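YchF GTP-binding protein (Schizosaccharomyces pombe, PDB 1NI3) hydrolyses ATP, and GTP less efficiently, with magnesium as cofactor, and negatively regulates the G2/M transition of the cell cycle. Local coordinates at residues A118-V123 with P226-V231. Sequence-based numbering, arbitrary orientation.
Sequences AIYQVV and PVIYLV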
ATOM      1  N   ALA A 118      -3.086  -3.785   0.643  1.00 35.87           N
ATOM      2  CA  ALA A 118      -2.118  -3.726  -0.449  1.00 34.91           C
ATOM      3  C   ALA A 118      -1.025  -4.760  -0.195  1.00 33.81           C
ATOM      4  O   ALA A 118      -0.419  -4.792   0.878  1.00 34.34           O
ATOM      5  CB  ALA A 118      -1.532  -2.330  -0.546  1.00 38.91           C
ATOM      6  N   ILE A 119      -0.779  -5.588  -1.202  1.00 29.99           N
ATOM      7  CA  ILE A 119       0.207  -6.647  -1.117  1.00 28.82           C
ATOM      8  C   ILE A 119       1.585  -6.323  -1.680  1.00 31.89           C
ATOM      9  O   ILE A 119       1.726  -5.745  -2.763  1.00 33.94           O
ATOM     10  CB  ILE A 119      -0.310  -7.920  -1.836  1.00 30.53           C
ATOM     11  CG1 ILE A 119      -1.316  -8.642  -0.959  1.00 28.03           C
ATOM     12  CG2 ILE A 119       0.834  -8.857  -2.169  1.00 32.52           C
ATOM     13  CD1 ILE A 119      -1.772  -9.917  -1.531  1.00 27.67           C
ATOM     14  N   TYR A 120       2.599  -6.705  -0.918  1.00 32.91           N
ATOM     15  CA  TYR A 120       3.980  -6.524  -1.315  1.00 35.02           C
ATOM     16  C   TYR A 120       4.463  -7.930  -1.643  1.00 38.62           C
ATOM     17  O   TYR A 120       4.823  -8.680  -0.742  1.00 43.05           O
ATOM     18  CB  TYR A 120       4.786  -5.979  -0.151  1.00 33.79           C
ATOM     19  CG  TYR A 120       4.799  -4.472  -0.081  1.00 36.40           C
ATOM     20  CD1 TYR A 120       5.233  -3.727  -1.159  1.00 37.32           C
ATOM     21  CD2 TYR A 120       4.442  -3.795   1.083  1.00 36.65           C
ATOM     22  CE1 TYR A 120       5.327  -2.353  -1.092  1.00 39.13           C
ATOM     23  CE2 TYR A 120       4.532  -2.414   1.173  1.00 35.30           C
ATOM     24  CZ  TYR A 120       4.979  -1.699   0.076  1.00 38.06           C
ATOM     25  OH  TYR A 120       5.107  -0.336   0.127  1.00 39.89           O
ATOM     26  N   GLN A 121       4.473  -8.293  -2.920  1.00 40.38           N
ATOM     27  CA  GLN A 121       4.882  -9.635  -3.336  1.00 40.04           C
ATOM     28  C   GLN A 121       6.351  -9.769  -3.660  1.00 39.88           C
ATOM     29  O   GLN A 121       6.810  -9.318  -4.706  1.00 38.79           O
ATOM     30  CB  GLN A 121       4.054 -10.079  -4.546  1.00 41.04           C
ATOM     31  CG  GLN A 121       4.328 -11.498  -5.026  1.00 43.67           C
ATOM     32  CD  GLN A 121       3.102 -12.115  -5.665  1.00 47.45           C
ATOM     33  OE1 GLN A 121       3.197 -12.952  -6.566  1.00 51.68           O
ATOM     34  NE2 GLN A 121       1.933 -11.709  -5.190  1.00 49.49           N
ATOM     35  N   VAL A 122       7.078 -10.423  -2.763  1.00 39.68           N
ATOM     36  CA  VAL A 122       8.509 -10.624  -2.938  1.00 41.64           C
ATOM     37  C   VAL A 122       8.888 -11.737  -3.927  1.00 45.30           C
ATOM     38  O   VAL A 122       8.767 -12.923  -3.615  1.00 47.31           O
ATOM     39  CB  VAL A 122       9.175 -10.954  -1.613  1.00 38.20           C
ATOM     40  CG1 VAL A 122      10.663 -11.072  -1.811  1.00 34.07           C
ATOM     41  CG2 VAL A 122       8.830  -9.890  -0.594  1.00 37.62           C
ATOM     42  N   VAL A 123       9.372 -11.353  -5.106  1.00 45.92           N
ATOM     43  CA  VAL A 123       9.782 -12.320  -6.125  1.00 48.37           C
ATOM     44  C   VAL A 123      11.271 -12.645  -5.971  1.00 49.39           C
ATOM     45  O   VAL A 123      12.105 -11.744  -5.852  1.00 50.11           O
ATOM     46  CB  VAL A 123       9.529 -11.774  -7.557  1.00 49.98           C
ATOM     47  CG1 VAL A 123       9.926 -12.812  -8.594  1.00 47.86           C
ATOM     48  CG2 VAL A 123       8.061 -11.405  -7.722  1.00 49.57           C
ATOM     49  N   PRO A 226      -4.447  -4.150  -4.500  1.00 44.96           N
ATOM     50  CA  PRO A 226      -3.369  -3.963  -5.472  1.00 44.00           C
ATOM     51  C   PRO A 226      -2.115  -4.695  -5.000  1.00 43.28           C
ATOM     52  O   PRO A 226      -1.951  -4.974  -3.808  1.00 42.63           O
ATOM     53  CB  PRO A 226      -3.196  -2.449  -5.521  1.00 41.44           C
ATOM     54  CG  PRO A 226      -3.661  -2.001  -4.169  1.00 41.62           C
ATOM     55  CD  PRO A 226      -4.868  -2.863  -3.928  1.00 40.39           C
ATOM     56  N   VAL A 227      -1.237  -5.017  -5.941  1.00 42.50           N
ATOM     57  CA  VAL A 227      -0.022  -5.742  -5.609  1.00 40.99           C
ATOM     58  C   VAL A 227       1.216  -5.026  -6.131  1.00 40.75           C
ATOM     59  O   VAL A 227       1.222  -4.480  -7.230  1.00 40.41           O
ATOM     60  CB  VAL A 227      -0.057  -7.166  -6.194  1.00 39.85           C
ATOM     61  CG1 VAL A 227       1.181  -7.940  -5.764  1.00 41.66           C
ATOM     62  CG2 VAL A 227      -1.323  -7.878  -5.745  1.00 37.71           C
ATOM     63  N   ILE A 228       2.272  -5.035  -5.333  1.00 41.08           N
ATOM     64  CA  ILE A 228       3.518  -4.390  -5.715  1.00 42.05           C
ATOM     65  C   ILE A 228       4.612  -5.440  -5.655  1.00 43.92           C
ATOM     66  O   ILE A 228       4.916  -5.954  -4.573  1.00 46.30           O
ATOM     67  CB  ILE A 228       3.857  -3.240  -4.753  1.00 41.14           C
ATOM     68  CG1 ILE A 228       2.754  -2.172  -4.797  1.00 36.95           C
ATOM     69  CG2 ILE A 228       5.210  -2.668  -5.114  1.00 38.68           C
ATOM     70  CD1 ILE A 228       2.842  -1.141  -3.670  1.00 31.67           C
ATOM     71  N   TYR A 229       5.208  -5.754  -6.804  1.00 42.69           N
ATOM     72  CA  TYR A 229       6.260  -6.770  -6.860  1.00 42.02           C
ATOM     73  C   TYR A 229       7.655  -6.304  -6.479  1.00 42.85           C
ATOM     74  O   TYR A 229       8.197  -5.372  -7.067  1.00 46.05           O
ATOM     75  CB  TYR A 229       6.333  -7.388  -8.254  1.00 40.39           C
ATOM     76  CG  TYR A 229       5.109  -8.178  -8.614  1.00 44.34           C
ATOM     77  CD1 TYR A 229       4.092  -7.611  -9.371  1.00 46.16           C
ATOM     78  CD2 TYR A 229       4.945  -9.484  -8.163  1.00 45.27           C
ATOM     79  CE1 TYR A 229       2.937  -8.325  -9.677  1.00 51.07           C
ATOM     80  CE2 TYR A 229       3.798 -10.208  -8.457  1.00 48.61           C
ATOM     81  CZ  TYR A 229       2.796  -9.629  -9.214  1.00 51.22           C
ATOM     82  OH  TYR A 229       1.664 -10.355  -9.509  1.00 55.01           O
ATOM     83  N   LEU A 230       8.237  -6.976  -5.498  1.00 42.53           N
ATOM     84  CA  LEU A 230       9.584  -6.652  -5.069  1.00 42.04           C
ATOM     85  C   LEU A 230      10.503  -7.795  -5.498  1.00 43.67           C
ATOM     86  O   LEU A 230      10.544  -8.835  -4.838  1.00 45.95           O
ATOM     87  CB  LEU A 230       9.639  -6.475  -3.553  1.00 39.88           C
ATOM     88  CG  LEU A 230       8.784  -5.373  -2.929  1.00 38.30           C
ATOM     89  CD1 LEU A 230       9.056  -5.326  -1.433  1.00 33.81           C
ATOM     90  CD2 LEU A 230       9.100  -4.021  -3.561  1.00 36.60           C
ATOM     91  N   VAL A 231      11.214  -7.609  -6.614  1.00 43.17           N
ATOM     92  CA  VAL A 231      12.134  -8.633  -7.122  1.00 41.82           C
ATOM     93  C   VAL A 231      13.437  -8.596  -6.338  1.00 43.90           C
ATOM     94  O   VAL A 231      14.317  -7.807  -6.649  1.00 44.21           O
ATOM     95  CB  VAL A 231      12.490  -8.425  -8.606  1.00 38.37           C
ATOM     96  CG1 VAL A 231      13.404  -9.561  -9.072  1.00 36.46           C
ATOM     97  CG2 VAL A 231      11.245  -8.383  -9.457  1.00 38.08           C
TER
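Q121 and Y229 sit abreast on one face of parallel strands 118-123 and 227-231. Outward along Q121, CB lies 3.8 Å from both V227 CG1 and Y229 CD2, CG stands above the ring plane just beyond its CD2-CE2 side, and OE1 comes down to the edge, near that plane, 3.4 Å from Y229 CE2. NE2 swings back toward V227 CG1. The chain is extended, CG anti to the backbone N (chi1 -177°), which carries the amide out beside the phenol, its plane turned 72° from the ring. Cutting Q121 back to an alanine is likely to open a gap beside CD2 and CE2 of Y229 and leave the ring freer to shift. V123 CG2 meets CD2 of the same ring, while L144 of helix 140-168 touches both Q121 and Y229. On the other face, Y120 CE1 rests 3.8 Å from I228 CD1, and Y120 OH is hydrogen-bonded to I297 O. Strand 118-124 also pairs with 22-27, the strand leading to the predicted ATP-binding P-loop, and V122 approaches V31. Five backbone bonds, from I119 N to P226 O (2.9 Å) through V123 N to L230 O, satisfy facing N-H and C=O groups inside a buried G-domain sheet, and mainly apolar side chains pack both faces.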